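Local atomic coordinates of lipid transferase CIDEC (Mus musculus, PDB entry 4IKG), a protein that transfers triacylglycerol between lipid droplets and drives their fusion into the single large droplet of white fat cells, restricting lipolysis and promoting lipid storage. Residues R6-S11 with L64-F70; V17-I21 with D35-L39; P43-E49 with M69-A75. All coordinates share one frame; numbering follows the deposited sequence.

Interaction 1 of 3, residues R6-S11 with L64-F70; sequences RPCRVS and LAKDTMF
Three donors converge on Ala65 O: Arg6 NH1 reaches it across the contact by a weak bond of 3.3 Å, while Thr68 N and Thr68 OG1 bind it from within its own type I turn, both from one face of the carbonyl plane. Thr68 OG1 lies 2.7 Å from Ala65 O, so the turn 65-68 is closed by side chain as well as backbone. The Arg6 chain leaves with CG trans to its backbone N (chi1 -180°) and bends at chi2, which brings the guanidinium edge to the turn. A second bond, Arg6 NH2 to Pro7 O at 2.7 Å with the oxygen practically in the guanidinium plane, helps to hold the group's rotation, together with the bond from NE to Phe61 O. Phe70 CZ lies above one face of that plane, toward its rim. The Phe70 ring also takes Cys8 CB obliquely, at 4.0 Å from CE2.

On the other face of the sheet, the extended Arg9 chain runs across Asp67, whose CB sits over a face of the guanidinium, 3.5 Å from Arg9 NH2. The two charged planes are 89° apart and the charges do not touch; Arg9 NE turns instead to a water that it shares with Lys66 O. Met69 CE packs 3.7 Å from Arg9 CB, and Lys66 CD lies 3.6 Å from Pro7 CG.

Parallel pairing joins Arg9 with Met69 and Val10 with Phe70: Phe70 N donates to Arg9 O, a bond unusually short as modelled, and Ser11 N to Phe70 O at 3.0 Å. This is the central parallel pair expected of a ubiquitin-like beta-grasp domain, here CIDE-N. Strand 18-22 flanks 7-11, strand 45-48 flanks 69-73, helix 26-36 covers Cys8 and Val10, and Phe61 of helix 58-63 adds a cation-pi contact with Arg6.

Interaction 2 of 3, residues V17-I21 with D35-L39; sequences VRKGI and DILKL
Lys19 lies along the end of helix 26-36, where its CB, CD, CE and NZ each meet Ile36 or Leu37, at and just past the last turn. Its CB touches Leu37 CD2 at 3.8 Å, the two side chains running past one another in opposite senses. CG continues roughly trans to the backbone N (chi1 -152°) and carries the chain toward the helix. CD then lies 3.7 Å from Ile36 CG2, crossing that side chain at a slant. The bend at chi3, -75°, turns CE back between apolar and polar neighbours, 4.1 Å from Leu37 CD2 and equally far from Ile36 O. At the tip, NZ makes a weak hydrogen bond of 3.3 Å to Ile36 O. Ile36 is the last helical residue, the backbone of Leu37 being no longer helical, so the ammonium meets a carbonyl at the C-terminal end of the helix, where the helix dipole would probably help to attract a positive charge.

The geometry is that of the beta-grasp fold of the ubiquitin-like CIDE-N domain: strands 7-11 and 18-22 follow each other as an antiparallel pair, and the helix that comes next packs across the sheet. Here the end of that helix meets the outer strand, so one rim of the packing is apolar carbon finished by a lysine exposed to solvent.

Further along the strand, Ile21 and Ile36 reach toward each other tip to tip, with Ile21 CG2 at 3.6 Å from Ile36 CD1. Ile36 CG2 touches Ile21 CD1 as well as the lysine chain, which ties the two strand residues to one methyl group. Behind Lys19, Val17 CG2 brushes Leu37 CD2 at 3.8 Å. The leucine continues inward to Val10 of strand 7-11, and Ile21 reaches both Val10 and Leu29.

Interaction 3 of 3, residues P43-E49 with M69-A75; sequences PFSLVLE and MFMVLLA. Unlike the reference sequence in segment 69-75: Ala75 (reference Lys).
Leu46 slants across the Phe70 side chain, its CD2 3.6 Å from ring atom CD1 and its CD1 3.7 Å from Phe70 CB. With CG trans to the backbone N (chi1 -177°), the leucine methyls are directed at the neighbouring strand. Val72 faces the same way, and Pro43 CB extends the patch to within 3.9 Å of Val72 CB. On the opposite face Val47 and Met71 run alongside each other, CG1 of the valine against CB of the methionine, and Leu73 CD2 packs against Val47 CB.

Strands 45-48 and 69-73 run antiparallel with a twist, their axes 144° apart. Ser45-Leu73 and Val47-Met71 are hydrogen-bonded pairs; the former includes the nearly straight Leu73 N to Ser45 O bond, 2.7 Å and 171°, whereas Met71 N to Val47 O is weak. At the strand entry Phe44 N and Ser45 N both donate to Leu73 O, at 2.8 and 3.1 Å, the signature of a classic beta bulge. At the other end Glu49 N binds Met69 O, and Glu49 CG rests 3.5 Å from Met69 CG while its OE1 forms a salt bridge with NE of Arg15.

The Leu46 face is covered by Leu26, Leu29 and Leu30 of helix 26-36. The backbone bonds set the register, while the apolar side chains carry the packing on this face of the sheet into the helix-covered core.

All three interactions belong to one beta-grasp sheet and the helix packed on it. Interactions 1 and 3 share strand 69-73: one pairs it in parallel with 7-11, the other in antiparallel with 45-48, placing it centrally. Interaction 3 is the most buried, with half of its touching residues buried and its centre nearest that of the chain, and relies on backbone bonds and apolar packing. Interaction 1 is the most polar, setting a buried Phe70 side against an exposed one of Arg9, Lys66 and Asp67 with a bridging water. Interaction 2, without strand pairing, is a smaller edge of the core with Lys19 exposed. Val10 of interaction 1 touches Leu37 of interaction 2 and Val72 of interaction 3.

Interaction 1 of 3, residues R6-S11 with L64-F70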
loop_
_atom_site.group_PDB
_atom_site.type_symbol
_atom_site.label_atom_id
_atom_site.label_comp_id
_atom_site.label_asym_id
_atom_site.label_seq_id
_atom_site.Cartn_x
_atom_site.Cartn_y
_atom_site.Cartn_z
ATOM N N ARG A 6 -10.091 -7.434 2.412
ATOM C CA ARG A 6 -9.128 -7.244 3.491
ATOM C C ARG A 6 -8.892 -5.758 3.748
ATOM O O ARG A 6 -8.631 -4.997 2.814
ATOM C CB ARG A 6 -7.805 -7.928 3.140
ATOM C CG ARG A 6 -6.722 -7.806 4.200
ATOM C CD ARG A 6 -5.427 -7.289 3.595
ATOM N NE ARG A 6 -4.254 -7.748 4.333
ATOM C CZ ARG A 6 -3.776 -7.159 5.423
ATOM N NH1 ARG A 6 -2.703 -7.650 6.026
ATOM N NH2 ARG A 6 -4.371 -6.081 5.915
ATOM N N PRO A 7 -8.982 -5.339 5.020
ATOM C CA PRO A 7 -8.761 -3.937 5.394
ATOM C C PRO A 7 -7.291 -3.544 5.280
ATOM O O PRO A 7 -6.413 -4.304 5.696
ATOM C CB PRO A 7 -9.208 -3.894 6.857
ATOM C CG PRO A 7 -9.000 -5.284 7.350
ATOM C CD PRO A 7 -9.320 -6.176 6.185
ATOM N N CYS A 8 -7.031 -2.370 4.716
ATOM C CA CYS A 8 -5.665 -1.901 4.521
ATOM C C CYS A 8 -5.529 -0.430 4.897
ATOM O O CYS A 8 -6.322 0.404 4.464
ATOM C CB CYS A 8 -5.233 -2.104 3.066
ATOM S SG CYS A 8 -5.323 -3.810 2.471
ATOM N N ARG A 9 -4.525 -0.111 5.707
ATOM C CA ARG A 9 -4.255 1.279 6.058
ATOM C C ARG A 9 -3.094 1.795 5.214
ATOM O O ARG A 9 -1.935 1.459 5.465
ATOM C CB ARG A 9 -3.944 1.414 7.549
ATOM C CG ARG A 9 -5.009 0.803 8.450
ATOM C CD ARG A 9 -4.700 1.029 9.924
ATOM N NE ARG A 9 -5.631 0.308 10.790
ATOM C CZ ARG A 9 -5.636 0.388 12.116
ATOM N NH1 ARG A 9 -4.761 1.165 12.740
ATOM N NH2 ARG A 9 -6.519 -0.308 12.821
ATOM N N VAL A 10 -3.410 2.604 4.207
ATOM C CA VAL A 10 -2.404 3.059 3.251
ATOM C C VAL A 10 -2.021 4.524 3.464
ATOM O O VAL A 10 -2.884 5.403 3.496
ATOM C CB VAL A 10 -2.882 2.852 1.801
ATOM C CG1 VAL A 10 -1.796 3.250 0.816
ATOM C CG2 VAL A 10 -3.293 1.403 1.587
ATOM N N SER A 11 -0.723 4.775 3.612
ATOM C CA SER A 11 -0.219 6.129 3.816
ATOM C C SER A 11 0.569 6.608 2.602
ATOM O O SER A 11 0.958 5.811 1.748
ATOM C CB SER A 11 0.662 6.188 5.066
ATOM O OG SER A 11 1.249 7.470 5.222
ATOM N N LEU A 64 -0.188 -10.374 6.830
ATOM C CA LEU A 64 0.080 -9.196 7.651
ATOM C C LEU A 64 -1.122 -8.850 8.529
ATOM O O LEU A 64 -2.263 -9.152 8.180
ATOM C CB LEU A 64 0.468 -8.001 6.776
ATOM C CG LEU A 64 1.863 -8.030 6.146
ATOM C CD1 LEU A 64 2.019 -6.917 5.119
ATOM C CD2 LEU A 64 2.942 -7.926 7.214
ATOM N N ALA A 65 -0.856 -8.227 9.673
ATOM C CA ALA A 65 -1.912 -7.845 10.607
ATOM C C ALA A 65 -2.896 -6.873 9.963
ATOM O O ALA A 65 -2.560 -6.184 8.999
ATOM C CB ALA A 65 -1.312 -7.237 11.863
ATOM N N LYS A 66 -4.110 -6.817 10.499
ATOM C CA LYS A 66 -5.143 -5.967 9.923
ATOM C C LYS A 66 -4.928 -4.478 10.182
ATOM O O LYS A 66 -5.455 -3.631 9.457
ATOM C CB LYS A 66 -6.521 -6.394 10.417
ATOM C CG LYS A 66 -7.027 -7.677 9.787
ATOM C CD LYS A 66 -8.538 -7.772 9.922
ATOM C CE LYS A 66 -9.124 -8.854 9.029
ATOM N NZ LYS A 66 -10.619 -8.842 9.008
ATOM N N ASP A 67 -4.155 -4.165 11.216
ATOM C CA ASP A 67 -3.854 -2.779 11.539
ATOM C C ASP A 67 -2.522 -2.343 10.932
ATOM O O ASP A 67 -1.971 -1.308 11.305
ATOM C CB ASP A 67 -3.857 -2.567 13.055
ATOM C CG ASP A 67 -2.776 -3.363 13.765
ATOM O OD1 ASP A 67 -2.279 -4.356 13.192
ATOM O OD2 ASP A 67 -2.428 -2.993 14.907
ATOM N N THR A 68 -2.014 -3.138 9.994
ATOM C CA THR A 68 -0.748 -2.835 9.331
ATOM C C THR A 68 -0.843 -1.568 8.486
ATOM O O THR A 68 -1.715 -1.451 7.622
ATOM C CB THR A 68 -0.286 -3.997 8.427
ATOM O OG1 THR A 68 -0.061 -5.167 9.222
ATOM C CG2 THR A 68 0.997 -3.629 7.697
ATOM N N MET A 69 0.056 -0.619 8.740
ATOM C CA MET A 69 0.101 0.609 7.954
ATOM C C MET A 69 0.994 0.424 6.734
ATOM O O MET A 69 2.193 0.165 6.862
ATOM C CB MET A 69 0.604 1.778 8.802
ATOM C CG MET A 69 0.618 3.115 8.076
ATOM S SD MET A 69 -1.027 3.684 7.601
ATOM C CE MET A 69 -1.785 3.879 9.215
ATOM N N PHE A 70 0.407 0.552 5.549
ATOM C CA PHE A 70 1.166 0.401 4.314
ATOM C C PHE A 70 1.703 1.729 3.802
ATOM O O PHE A 70 1.447 2.788 4.378
ATOM C CB PHE A 70 0.316 -0.262 3.231
ATOM C CG PHE A 70 -0.072 -1.674 3.547
ATOM C CD1 PHE A 70 0.790 -2.723 3.271
ATOM C CD2 PHE A 70 -1.300 -1.956 4.120
ATOM C CE1 PHE A 70 0.432 -4.025 3.563
ATOM C CE2 PHE A 70 -1.661 -3.259 4.413
ATOM C CZ PHE A 70 -0.794 -4.293 4.134
HETATM O O HOH W 1 -7.633 -1.620 9.173
#

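Interaction 2 of 3, residues V17-I21 with D35-L39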
loop_
_atom_site.group_PDB
_atom_site.type_symbol
_atom_site.label_atom_id
_atom_site.label_comp_id
_atom_site.label_asym_id
_atom_site.label_seq_id
_atom_site.Cartn_x
_atom_site.Cartn_y
_atom_site.Cartn_z
ATOM N N VAL A 17 -1.457 11.900 4.137
ATOM C CA VAL A 17 -2.789 11.320 4.266
ATOM C C VAL A 17 -2.753 9.798 4.437
ATOM O O VAL A 17 -2.034 9.092 3.722
ATOM C CB VAL A 17 -3.720 11.752 3.093
ATOM C CG1 VAL A 17 -2.940 12.544 2.046
ATOM C CG2 VAL A 17 -4.425 10.555 2.462
ATOM N N ARG A 18 -3.512 9.307 5.413
ATOM C CA ARG A 18 -3.668 7.875 5.634
ATOM C C ARG A 18 -5.122 7.498 5.392
ATOM O O ARG A 18 -6.032 8.131 5.930
ATOM C CB ARG A 18 -3.264 7.505 7.060
ATOM C CG ARG A 18 -1.778 7.647 7.339
ATOM C CD ARG A 18 -1.526 7.969 8.800
ATOM N NE ARG A 18 -2.314 9.119 9.232
ATOM C CZ ARG A 18 -1.982 10.385 9.002
ATOM N NH1 ARG A 18 -0.871 10.672 8.336
ATOM N NH2 ARG A 18 -2.762 11.365 9.434
ATOM N N LYS A 19 -5.340 6.470 4.580
ATOM C CA LYS A 19 -6.694 6.094 4.201
ATOM C C LYS A 19 -6.960 4.595 4.299
ATOM O O LYS A 19 -6.074 3.774 4.041
ATOM C CB LYS A 19 -6.992 6.605 2.790
ATOM C CG LYS A 19 -8.458 6.886 2.527
ATOM C CD LYS A 19 -8.647 7.683 1.247
ATOM C CE LYS A 19 -8.269 9.147 1.431
ATOM N NZ LYS A 19 -8.598 9.958 0.225
ATOM N N GLY A 20 -8.189 4.251 4.675
ATOM C CA GLY A 20 -8.601 2.865 4.786
ATOM C C GLY A 20 -9.185 2.353 3.484
ATOM O O GLY A 20 -10.113 2.948 2.930
ATOM N N ILE A 21 -8.634 1.250 2.990
ATOM C CA ILE A 21 -9.055 0.682 1.720
ATOM C C ILE A 21 -9.285 -0.817 1.841
ATOM O O ILE A 21 -8.411 -1.555 2.295
ATOM C CB ILE A 21 -7.999 0.922 0.625
ATOM C CG1 ILE A 21 -7.708 2.418 0.472
ATOM C CG2 ILE A 21 -8.459 0.326 -0.697
ATOM C CD1 ILE A 21 -6.553 2.729 -0.450
ATOM N N ASP A 35 -6.459 5.834 -7.681
ATOM C CA ASP A 35 -7.646 6.681 -7.735
ATOM C C ASP A 35 -8.226 6.967 -6.352
ATOM O O ASP A 35 -8.998 7.913 -6.185
ATOM C CB ASP A 35 -8.714 6.072 -8.651
ATOM C CG ASP A 35 -8.509 6.435 -10.109
ATOM O OD1 ASP A 35 -8.010 7.548 -10.381
ATOM O OD2 ASP A 35 -8.853 5.612 -10.982
ATOM N N ILE A 36 -7.864 6.160 -5.360
ATOM C CA ILE A 36 -8.337 6.421 -4.002
ATOM C C ILE A 36 -7.537 7.543 -3.316
ATOM O O ILE A 36 -8.112 8.406 -2.649
ATOM C CB ILE A 36 -8.376 5.138 -3.136
ATOM C CG1 ILE A 36 -9.466 4.194 -3.647
ATOM C CG2 ILE A 36 -8.637 5.476 -1.680
ATOM C CD1 ILE A 36 -9.783 3.040 -2.722
ATOM N N LEU A 37 -6.218 7.545 -3.512
ATOM C CA LEU A 37 -5.324 8.511 -2.865
ATOM C C LEU A 37 -4.981 9.726 -3.730
ATOM O O LEU A 37 -4.085 10.498 -3.383
ATOM C CB LEU A 37 -4.016 7.829 -2.450
ATOM C CG LEU A 37 -4.038 6.971 -1.189
ATOM C CD1 LEU A 37 -2.623 6.633 -0.748
ATOM C CD2 LEU A 37 -4.783 7.703 -0.090
ATOM N N LYS A 38 -5.690 9.889 -4.845
ATOM C CA LYS A 38 -5.378 10.928 -5.833
ATOM C C LYS A 38 -3.916 10.878 -6.279
ATOM O O LYS A 38 -3.146 11.798 -5.998
ATOM C CB LYS A 38 -5.711 12.332 -5.303
ATOM C CG LYS A 38 -7.157 12.780 -5.494
ATOM C CD LYS A 38 -7.299 14.269 -5.190
ATOM C CE LYS A 38 -8.517 14.873 -5.876
ATOM N NZ LYS A 38 -8.531 14.568 -7.333
ATOM N N LEU A 39 -3.535 9.810 -6.974
ATOM C CA LEU A 39 -2.153 9.655 -7.427
ATOM C C LEU A 39 -1.985 9.927 -8.921
ATOM O O LEU A 39 -2.739 9.412 -9.746
ATOM C CB LEU A 39 -1.612 8.274 -7.056
ATOM C CG LEU A 39 -1.433 8.110 -5.547
ATOM C CD1 LEU A 39 -0.843 6.758 -5.199
ATOM C CD2 LEU A 39 -0.567 9.237 -4.999
#

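Interaction 3 of 3, residues P43-E49 with M69-A75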
loop_
_atom_site.group_PDB
_atom_site.type_symbol
_atom_site.label_atom_id
_atom_site.label_comp_id
_atom_site.label_asym_id
_atom_site.label_seq_id
_atom_site.Cartn_x
_atom_site.Cartn_y
_atom_site.Cartn_z
ATOM N N PRO A 43 1.020 3.465 -8.651
ATOM C CA PRO A 43 2.134 2.978 -7.830
ATOM C C PRO A 43 2.634 1.630 -8.339
ATOM O O PRO A 43 1.854 0.870 -8.915
ATOM C CB PRO A 43 1.506 2.813 -6.442
ATOM C CG PRO A 43 0.276 3.654 -6.463
ATOM C CD PRO A 43 -0.219 3.615 -7.869
ATOM N N PHE A 44 3.913 1.337 -8.126
ATOM C CA PHE A 44 4.515 0.117 -8.653
ATOM C C PHE A 44 4.817 -0.906 -7.561
ATOM O O PHE A 44 4.906 -2.106 -7.832
ATOM C CB PHE A 44 5.792 0.448 -9.433
ATOM C CG PHE A 44 6.411 -0.738 -10.123
ATOM C CD1 PHE A 44 7.657 -1.210 -9.739
ATOM C CD2 PHE A 44 5.745 -1.383 -11.151
ATOM C CE1 PHE A 44 8.227 -2.301 -10.374
ATOM C CE2 PHE A 44 6.312 -2.475 -11.788
ATOM C CZ PHE A 44 7.554 -2.933 -11.398
ATOM N N SER A 45 4.972 -0.434 -6.327
ATOM C CA SER A 45 5.335 -1.322 -5.229
ATOM C C SER A 45 4.594 -0.986 -3.940
ATOM O O SER A 45 4.392 0.188 -3.615
ATOM C CB SER A 45 6.847 -1.275 -4.989
ATOM O OG SER A 45 7.236 -2.187 -3.977
ATOM N N LEU A 46 4.181 -2.020 -3.214
ATOM C CA LEU A 46 3.582 -1.828 -1.901
ATOM C C LEU A 46 4.629 -2.121 -0.837
ATOM O O LEU A 46 5.315 -3.144 -0.895
ATOM C CB LEU A 46 2.375 -2.742 -1.708
ATOM C CG LEU A 46 1.650 -2.539 -0.377
ATOM C CD1 LEU A 46 1.131 -1.112 -0.272
ATOM C CD2 LEU A 46 0.518 -3.537 -0.204
ATOM N N VAL A 47 4.755 -1.224 0.134
ATOM C CA VAL A 47 5.809 -1.358 1.129
ATOM C C VAL A 47 5.261 -1.179 2.544
ATOM O O VAL A 47 4.171 -0.644 2.725
ATOM C CB VAL A 47 6.958 -0.362 0.838
ATOM C CG1 VAL A 47 6.961 0.798 1.832
ATOM C CG2 VAL A 47 8.295 -1.083 0.829
ATOM N N LEU A 48 5.999 -1.651 3.544
ATOM C CA LEU A 48 5.612 -1.413 4.931
ATOM C C LEU A 48 6.070 -0.024 5.385
ATOM O O LEU A 48 7.219 0.361 5.160
ATOM C CB LEU A 48 6.174 -2.500 5.853
ATOM C CG LEU A 48 5.581 -3.905 5.715
ATOM C CD1 LEU A 48 6.055 -4.804 6.850
ATOM C CD2 LEU A 48 4.062 -3.852 5.674
ATOM N N GLU A 49 5.165 0.726 6.013
ATOM C CA GLU A 49 5.464 2.079 6.492
ATOM C C GLU A 49 6.460 2.049 7.644
ATOM O O GLU A 49 7.148 3.033 7.915
ATOM C CB GLU A 49 4.175 2.796 6.925
ATOM C CG GLU A 49 4.131 3.248 8.394
ATOM C CD GLU A 49 4.751 4.622 8.617
ATOM O OE1 GLU A 49 4.585 5.504 7.749
ATOM O OE2 GLU A 49 5.415 4.816 9.659
ATOM N N MET A 69 0.056 -0.619 8.740
ATOM C CA MET A 69 0.101 0.609 7.954
ATOM C C MET A 69 0.994 0.424 6.734
ATOM O O MET A 69 2.193 0.165 6.862
ATOM C CB MET A 69 0.604 1.778 8.802
ATOM C CG MET A 69 0.618 3.115 8.076
ATOM S SD MET A 69 -1.027 3.684 7.601
ATOM C CE MET A 69 -1.785 3.879 9.215
ATOM N N PHE A 70 0.407 0.552 5.549
ATOM C CA PHE A 70 1.166 0.401 4.314
ATOM C C PHE A 70 1.703 1.729 3.802
ATOM O O PHE A 70 1.447 2.788 4.378
ATOM C CB PHE A 70 0.316 -0.262 3.231
ATOM C CG PHE A 70 -0.072 -1.674 3.547
ATOM C CD1 PHE A 70 0.790 -2.723 3.271
ATOM C CD2 PHE A 70 -1.300 -1.956 4.120
ATOM C CE1 PHE A 70 0.432 -4.025 3.563
ATOM C CE2 PHE A 70 -1.661 -3.259 4.413
ATOM C CZ PHE A 70 -0.794 -4.293 4.134
ATOM N N MET A 71 2.453 1.652 2.710
ATOM C CA MET A 71 3.030 2.822 2.070
ATOM C C MET A 71 3.291 2.500 0.606
ATOM O O MET A 71 4.080 1.605 0.286
ATOM C CB MET A 71 4.322 3.236 2.771
ATOM C CG MET A 71 4.948 4.499 2.211
ATOM S SD MET A 71 5.779 5.464 3.487
ATOM C CE MET A 71 7.156 6.127 2.552
ATOM N N VAL A 72 2.620 3.181 -0.306
ATOM C CA VAL A 72 2.788 2.848 -1.704
ATOM C C VAL A 72 3.982 3.541 -2.240
ATOM O O VAL A 72 4.228 4.697 -1.936
ATOM C CB VAL A 72 1.647 3.300 -2.597
ATOM C CG1 VAL A 72 0.473 2.382 -2.487
ATOM C CG2 VAL A 72 1.279 4.736 -2.309
ATOM N N LEU A 73 4.711 2.832 -3.067
ATOM C CA LEU A 73 5.781 3.466 -3.793
ATOM C C LEU A 73 5.422 3.561 -5.253
ATOM O O LEU A 73 5.096 2.595 -5.926
ATOM C CB LEU A 73 7.074 2.702 -3.633
ATOM C CG LEU A 73 8.016 3.198 -2.572
ATOM C CD1 LEU A 73 7.454 4.222 -1.610
ATOM C CD2 LEU A 73 8.470 1.974 -1.842
ATOM N N LEU A 74 5.505 4.767 -5.730
ATOM C CA LEU A 74 5.088 5.067 -7.068
ATOM C C LEU A 74 6.275 5.022 -7.982
ATOM O O LEU A 74 7.060 5.952 -8.010
ATOM C CB LEU A 74 4.462 6.471 -7.107
ATOM C CG LEU A 74 5.034 7.653 -6.296
ATOM C CD1 LEU A 74 3.977 8.554 -5.681
ATOM C CD2 LEU A 74 6.141 7.373 -5.290
ATOM N N ALA A 75 6.404 3.927 -8.721
ATOM C CA ALA A 75 6.771 3.935 -10.114
ATOM C C ALA A 75 7.975 4.842 -10.408
ATOM O O ALA A 75 7.853 5.875 -11.049
ATOM C CB ALA A 75 5.568 4.267 -10.977
#